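Local coordinates for protein putative drug/sodium antiporter (Escherichia coli, PDB 4Z3N) that is a MATE-family transporter of the genotoxin colibactin, and probably works as an antiporter in the cell membrane, at residues 43-48 / 187-192; 350-355 / 374-379. All coordinates share one frame; numbering follows the deposited sequence.

Interaction 1 (43-48 / 187-192); sequences MLTQVT and ASLLGA
T45 turns its OG1 between its own backbone N and carbonyl carbon (chi1 73°), which leaves CG2 beside the backbone N; OG1 then meets S188, while CG2 meets both S188 and L189 on the other helix. S188 points its CB toward T45: S188 CB lies 3.6 Å from T45 OG1 and 3.8 Å from T45 CG2. The methyl of T45 also meets L189, T45 CG2 lying 3.9 Å from L189 CD2. L189 starts out pointing away from the 43-48 helix and only its far end comes back, the two side chains crossing at about a right angle. This is nearly parallel packing of two transmembrane helices of the N-terminal half of a MATE transporter, 28-56 and 181-204, with short-segment axes 11° apart and 8.9 Å at closest approach. The close spacing is consistent with the small side chains at the interface: the CA atoms of T45 and A192 are 5.9 Å apart, and A192 CB meets T45 CB at 4.0 Å and T48 OG1 at 3.6 Å. Two of the hydroxyls serve their own helices, T45 OG1 bonding to G42 O and S188 OG making a weak bond to I184 O.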
loop_
_atom_site.group_PDB
_atom_site.type_symbol
_atom_site.label_atom_id
_atom_site.label_comp_id
_atom_site.label_asym_id
_atom_site.label_seq_id
_atom_site.Cartn_x
_atom_site.Cartn_y
_atom_site.Cartn_z
ATOM N N MET A 43 -4.926 4.210 9.086
ATOM C CA MET A 43 -5.034 4.467 7.661
ATOM C C MET A 43 -6.005 5.607 7.411
ATOM O O MET A 43 -5.812 6.384 6.503
ATOM C CB MET A 43 -5.453 3.207 6.913
ATOM C CG MET A 43 -4.335 2.189 6.769
ATOM S SD MET A 43 -4.865 0.605 6.066
ATOM C CE MET A 43 -3.660 -0.506 6.787
ATOM N N LEU A 44 -7.031 5.728 8.237
ATOM C CA LEU A 44 -7.942 6.846 8.083
ATOM C C LEU A 44 -7.238 8.175 8.391
ATOM O O LEU A 44 -7.484 9.162 7.695
ATOM C CB LEU A 44 -9.181 6.678 8.964
ATOM C CG LEU A 44 -10.218 5.624 8.555
ATOM C CD1 LEU A 44 -11.461 5.711 9.437
ATOM C CD2 LEU A 44 -10.593 5.750 7.092
ATOM N N THR A 45 -6.363 8.204 9.405
ATOM C CA THR A 45 -5.620 9.428 9.727
ATOM C C THR A 45 -4.933 10.000 8.489
ATOM O O THR A 45 -4.908 11.217 8.287
ATOM C CB THR A 45 -4.502 9.236 10.805
ATOM O OG1 THR A 45 -3.400 8.513 10.244
ATOM C CG2 THR A 45 -5.000 8.555 12.059
ATOM N N GLN A 46 -4.360 9.114 7.678
ATOM C CA GLN A 46 -3.634 9.520 6.484
ATOM C C GLN A 46 -4.487 10.381 5.570
ATOM O O GLN A 46 -3.978 11.313 4.953
ATOM C CB GLN A 46 -3.119 8.298 5.726
ATOM C CG GLN A 46 -1.825 7.758 6.291
ATOM C CD GLN A 46 -1.569 6.313 5.885
ATOM O OE1 GLN A 46 -2.352 5.713 5.134
ATOM N NE2 GLN A 46 -0.474 5.745 6.388
ATOM N N VAL A 47 -5.780 10.083 5.498
ATOM C CA VAL A 47 -6.673 10.828 4.618
ATOM C C VAL A 47 -6.823 12.255 5.117
ATOM O O VAL A 47 -6.815 13.195 4.322
ATOM C CB VAL A 47 -8.078 10.160 4.498
ATOM C CG1 VAL A 47 -9.047 11.018 3.669
ATOM C CG2 VAL A 47 -7.956 8.762 3.893
ATOM N N THR A 48 -6.930 12.413 6.436
ATOM C CA THR A 48 -7.138 13.730 7.035
ATOM C C THR A 48 -6.109 14.770 6.583
ATOM O O THR A 48 -6.419 15.956 6.548
ATOM C CB THR A 48 -7.107 13.668 8.568
ATOM O OG1 THR A 48 -5.774 13.395 9.005
ATOM C CG2 THR A 48 -8.030 12.583 9.084
ATOM N N ALA A 187 0.717 6.797 17.244
ATOM C CA ALA A 187 1.626 7.587 16.418
ATOM C C ALA A 187 0.863 8.263 15.290
ATOM O O ALA A 187 1.042 9.454 15.026
ATOM C CB ALA A 187 2.732 6.724 15.853
ATOM N N SER A 188 0.013 7.496 14.619
ATOM C CA SER A 188 -0.764 8.024 13.506
ATOM C C SER A 188 -1.636 9.218 13.926
ATOM O O SER A 188 -1.671 10.251 13.253
ATOM C CB SER A 188 -1.636 6.917 12.901
ATOM O OG SER A 188 -0.908 6.168 11.943
ATOM N N LEU A 189 -2.337 9.063 15.043
ATOM C CA LEU A 189 -3.234 10.093 15.539
ATOM C C LEU A 189 -2.464 11.368 15.882
ATOM O O LEU A 189 -2.898 12.475 15.535
ATOM C CB LEU A 189 -3.999 9.582 16.760
ATOM C CG LEU A 189 -5.141 8.620 16.449
ATOM C CD1 LEU A 189 -5.709 7.972 17.711
ATOM C CD2 LEU A 189 -6.225 9.347 15.663
ATOM N N LEU A 190 -1.326 11.207 16.563
ATOM C CA LEU A 190 -0.489 12.338 16.932
ATOM C C LEU A 190 -0.018 13.069 15.693
ATOM O O LEU A 190 0.060 14.291 15.680
ATOM C CB LEU A 190 0.703 11.887 17.764
ATOM C CG LEU A 190 1.768 12.935 18.067
ATOM C CD1 LEU A 190 1.165 14.139 18.764
ATOM C CD2 LEU A 190 2.840 12.311 18.928
ATOM N N GLY A 191 0.273 12.320 14.641
ATOM C CA GLY A 191 0.693 12.916 13.387
ATOM C C GLY A 191 -0.390 13.769 12.755
ATOM O O GLY A 191 -0.111 14.828 12.198
ATOM N N ALA A 192 -1.631 13.302 12.848
ATOM C CA ALA A 192 -2.764 13.973 12.222
ATOM C C ALA A 192 -3.166 15.236 12.975
ATOM O O ALA A 192 -3.597 16.207 12.358
ATOM C CB ALA A 192 -3.946 13.022 12.117
#

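Interaction 2 (350-355 / 374-379); sequences MHIVLA and LQTRIM. With OLC ((2R)-2,3-dihydroxypropyl (9Z)-octadec-9-enoate), chain B; OLC ((2R)-2,3-dihydroxypropyl (9Z)-octadec-9-enoate), chain D; OLC ((2R)-2,3-dihydroxypropyl (9Z)-octadec-9-enoate), chain C.
A helical hairpin in the C-terminal half of the transporter brings the C-terminal part of helix 326-358 against helix 366-379, and its interface is centred on T376, which meets H351, I352 and A355. The short segments run antiparallel, with 150° between their directions and 8.9 Å between their axes. T376 CG2 sits over one face of the H351 imidazole in a CH-pi contact, 3.8 Å from the ring centroid and 17° off the ring normal, displaced toward the rim on the ND1 side. H351 reaches this position because its CG is anti to the backbone N (chi1 -166°), which carries the ring toward helix 366-379. The T376 hydroxyl approaches the same ring, OG1 lying 3.5 Å from H351 CE1, but its hydrogen bond is to A372 O one turn back, while H351 NE2 bonds to Y359 OH; the T376 hydroxyl and H351 NE2 thus find separate partners. The same methyl also packs on the I352 backbone, T376 CG2 lying 3.8 Å from I352 CA, and the I352 side chain slides past T376 in the opposite direction. I352 CD1 ends 3.8 Å from T376 O, with R377 O a little farther off. R377 is in looser contact, its CG 4.4 Å from I352 CG2, and its extended chain carries the guanidinium to a lipid: C4 of the chain D monoolein lies 3.7 Å above the centre of one guanidinium face. Two further monooleins reach this helix, at M379 (chain B) and at I378 (chain C). Q375, hydrogen-bonded through its amide to T295 and Y277, ties the helix to its neighbours. Antiparallel pairing of consecutive transmembrane helices is characteristic of the helix-bundle fold of MATE transporters.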
loop_
_atom_site.group_PDB
_atom_site.type_symbol
_atom_site.label_atom_id
_atom_site.label_comp_id
_atom_site.label_asym_id
_atom_site.label_seq_id
_atom_site.Cartn_x
_atom_site.Cartn_y
_atom_site.Cartn_z
ATOM N N MET A 350 -22.484 -1.549 -1.749
ATOM C CA MET A 350 -22.830 -0.143 -1.519
ATOM C C MET A 350 -22.436 0.712 -2.719
ATOM O O MET A 350 -23.226 1.511 -3.193
ATOM C CB MET A 350 -22.155 0.405 -0.270
ATOM C CG MET A 350 -22.686 -0.161 1.032
ATOM S SD MET A 350 -21.968 0.730 2.416
ATOM C CE MET A 350 -22.276 -0.408 3.770
ATOM N N HIS A 351 -21.217 0.526 -3.217
ATOM C CA HIS A 351 -20.737 1.335 -4.318
ATOM C C HIS A 351 -21.617 1.210 -5.553
ATOM O O HIS A 351 -21.907 2.211 -6.221
ATOM C CB HIS A 351 -19.307 0.972 -4.705
ATOM C CG HIS A 351 -18.666 1.997 -5.596
ATOM N ND1 HIS A 351 -17.491 1.766 -6.275
ATOM C CD2 HIS A 351 -19.034 3.268 -5.904
ATOM C CE1 HIS A 351 -17.160 2.848 -6.957
ATOM N NE2 HIS A 351 -18.075 3.774 -6.746
ATOM N N ILE A 352 -22.019 -0.022 -5.855
ATOM C CA ILE A 352 -22.737 -0.322 -7.080
ATOM C C ILE A 352 -24.110 0.340 -7.088
ATOM O O ILE A 352 -24.524 0.961 -8.070
ATOM C CB ILE A 352 -22.893 -1.846 -7.280
ATOM C CG1 ILE A 352 -21.527 -2.478 -7.549
ATOM C CG2 ILE A 352 -23.844 -2.136 -8.429
ATOM C CD1 ILE A 352 -21.559 -3.938 -8.019
ATOM N N VAL A 353 -24.813 0.208 -5.981
ATOM C CA VAL A 353 -26.136 0.763 -5.876
ATOM C C VAL A 353 -26.089 2.290 -5.729
ATOM O O VAL A 353 -27.015 2.974 -6.123
ATOM C CB VAL A 353 -26.892 0.133 -4.690
ATOM C CG1 VAL A 353 -27.158 -1.324 -4.979
ATOM C CG2 VAL A 353 -26.103 0.317 -3.405
ATOM N N LEU A 354 -25.015 2.811 -5.147
ATOM C CA LEU A 354 -24.885 4.243 -4.907
ATOM C C LEU A 354 -24.493 4.997 -6.189
ATOM O O LEU A 354 -24.857 6.166 -6.371
ATOM C CB LEU A 354 -23.847 4.512 -3.812
ATOM C CG LEU A 354 -24.343 4.658 -2.375
ATOM C CD1 LEU A 354 -23.158 4.760 -1.421
ATOM C CD2 LEU A 354 -25.270 5.869 -2.227
ATOM N N ALA A 355 -23.765 4.307 -7.070
ATOM C CA ALA A 355 -23.113 4.922 -8.225
ATOM C C ALA A 355 -24.052 5.751 -9.122
ATOM O O ALA A 355 -23.713 6.883 -9.484
ATOM C CB ALA A 355 -22.412 3.845 -9.048
ATOM N N LEU A 374 -21.115 2.150 -15.361
ATOM C CA LEU A 374 -20.965 0.864 -16.062
ATOM C C LEU A 374 -19.727 0.085 -15.580
ATOM O O LEU A 374 -19.752 -1.142 -15.507
ATOM C CB LEU A 374 -20.906 1.085 -17.585
ATOM C CG LEU A 374 -20.773 -0.193 -18.414
ATOM C CD1 LEU A 374 -21.953 -1.107 -18.250
ATOM C CD2 LEU A 374 -20.554 0.123 -19.888
ATOM N N GLN A 375 -18.663 0.821 -15.255
ATOM C CA GLN A 375 -17.409 0.259 -14.761
ATOM C C GLN A 375 -17.626 -0.377 -13.391
ATOM O O GLN A 375 -17.236 -1.533 -13.132
ATOM C CB GLN A 375 -16.333 1.349 -14.663
ATOM C CG GLN A 375 -15.008 0.864 -14.130
ATOM C CD GLN A 375 -14.014 1.968 -13.814
ATOM O OE1 GLN A 375 -13.142 2.283 -14.625
ATOM N NE2 GLN A 375 -14.112 2.532 -12.612
ATOM N N THR A 376 -18.264 0.397 -12.516
ATOM C CA THR A 376 -18.565 -0.061 -11.180
ATOM C C THR A 376 -19.482 -1.278 -11.227
ATOM O O THR A 376 -19.243 -2.275 -10.535
ATOM C CB THR A 376 -19.206 1.047 -10.349
ATOM O OG1 THR A 376 -18.290 2.149 -10.231
ATOM C CG2 THR A 376 -19.580 0.519 -8.948
ATOM N N ARG A 377 -20.517 -1.209 -12.057
ATOM C CA ARG A 377 -21.479 -2.299 -12.127
ATOM C C ARG A 377 -20.821 -3.596 -12.565
ATOM O O ARG A 377 -21.165 -4.687 -12.082
ATOM C CB ARG A 377 -22.614 -1.961 -13.084
ATOM C CG ARG A 377 -23.556 -0.880 -12.592
ATOM C CD ARG A 377 -24.908 -1.122 -13.182
ATOM N NE ARG A 377 -25.923 -0.241 -12.629
ATOM C CZ ARG A 377 -26.647 0.600 -13.356
ATOM N NH1 ARG A 377 -26.456 0.671 -14.671
ATOM N NH2 ARG A 377 -27.560 1.360 -12.767
ATOM N N ILE A 378 -19.896 -3.482 -13.512
ATOM C CA ILE A 378 -19.238 -4.672 -14.027
ATOM C C ILE A 378 -18.129 -5.167 -13.099
ATOM O O ILE A 378 -18.118 -6.329 -12.733
ATOM C CB ILE A 378 -18.686 -4.426 -15.445
ATOM C CG1 ILE A 378 -19.858 -4.148 -16.405
ATOM C CG2 ILE A 378 -17.836 -5.621 -15.906
ATOM C CD1 ILE A 378 -19.491 -4.091 -17.877
ATOM N N MET A 379 -17.234 -4.275 -12.685
ATOM C CA MET A 379 -16.014 -4.671 -11.982
ATOM C C MET A 379 -16.066 -4.719 -10.449
ATOM O O MET A 379 -15.179 -5.308 -9.827
ATOM C CB MET A 379 -14.874 -3.721 -12.378
ATOM C CG MET A 379 -14.564 -3.666 -13.866
ATOM S SD MET A 379 -13.283 -2.451 -14.257
ATOM C CE MET A 379 -11.832 -3.324 -13.665
HETATM C C18 OLC B . -4.152 -3.878 -5.276
HETATM C C10 OLC B . -11.488 -4.804 -10.036
HETATM C C9 OLC B . -11.359 -3.506 -9.696
HETATM C C17 OLC B . -5.516 -3.826 -5.935
HETATM C C11 OLC B . -10.292 -5.615 -10.500
HETATM C C8 OLC B . -12.470 -2.529 -10.047
HETATM C C24 OLC B . -6.028 -4.647 -16.164
HETATM C C16 OLC B . -5.515 -4.735 -7.143
HETATM C C12 OLC B . -9.010 -4.794 -10.522
HETATM C C7 OLC B . -12.194 -1.136 -9.513
HETATM C C15 OLC B . -6.905 -4.794 -7.766
HETATM C C13 OLC B . -7.855 -5.626 -9.962
HETATM C C6 OLC B . -11.175 -0.417 -10.376
HETATM C C14 OLC B . -6.788 -4.784 -9.284
HETATM C C5 OLC B . -11.512 -0.565 -11.845
HETATM C C4 OLC B . -10.266 -0.320 -12.685
HETATM C C3 OLC B . -9.100 -1.129 -12.152
HETATM C C2 OLC B . -7.987 -1.258 -13.175
HETATM C C21 OLC B . -6.398 -4.632 -13.699
HETATM C C1 OLC B . -7.209 -2.545 -12.936
HETATM C C22 OLC B . -5.572 -5.214 -14.832
HETATM O O19 OLC B . -7.093 -3.026 -11.818
HETATM O O25 OLC B . -4.897 -4.338 -16.953
HETATM O O23 OLC B . -4.207 -4.895 -14.640
HETATM O O20 OLC B . -6.736 -3.294 -14.023
HETATM C C9 OLC D . -24.557 -6.452 -10.697
HETATM C C8 OLC D . -25.185 -5.750 -11.882
HETATM C C7 OLC D . -26.180 -4.697 -11.421
HETATM C C6 OLC D . -26.781 -3.952 -12.603
HETATM C C5 OLC D . -27.950 -3.087 -12.159
HETATM C C4 OLC D . -28.700 -2.596 -13.391
HETATM C C3 OLC D . -30.205 -2.798 -13.268
HETATM C C2 OLC D . -30.927 -2.344 -14.530
HETATM C C1 OLC D . -31.243 -0.863 -14.499
HETATM C C9 OLC C . -18.498 -11.891 -10.098
HETATM C C8 OLC C . -18.312 -10.822 -11.163
HETATM C C7 OLC C . -19.439 -10.873 -12.174
HETATM C C6 OLC C . -19.803 -9.464 -12.612
HETATM C C5 OLC C . -20.865 -9.537 -13.693
HETATM C C4 OLC C . -21.439 -8.154 -13.967
HETATM C C3 OLC C . -22.083 -8.101 -15.348
HETATM C C2 OLC C . -23.175 -7.049 -15.368
HETATM C C1 OLC C . -23.104 -6.242 -16.648
#

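Interaction 1 and interaction 2 lie in different halves of the transporter and do not touch: their centres are 29 Å apart and their nearest atoms about 13 Å. In sequence they come in series, 43-48 / 187-192 closing before 350-355 / 374-379 opens. Their topologies differ as well. The first joins segments with 138 residues between them in a nearly parallel pair, the second joins close neighbours in an antiparallel one. The centre of interaction 1 lies about 15 Å from the chain centre and that of interaction 2 about 23 Å. Monoolein packs directly against 374-379, whereas in interaction 1 the side chain of T45 is about 7 Å from a bound monoolein.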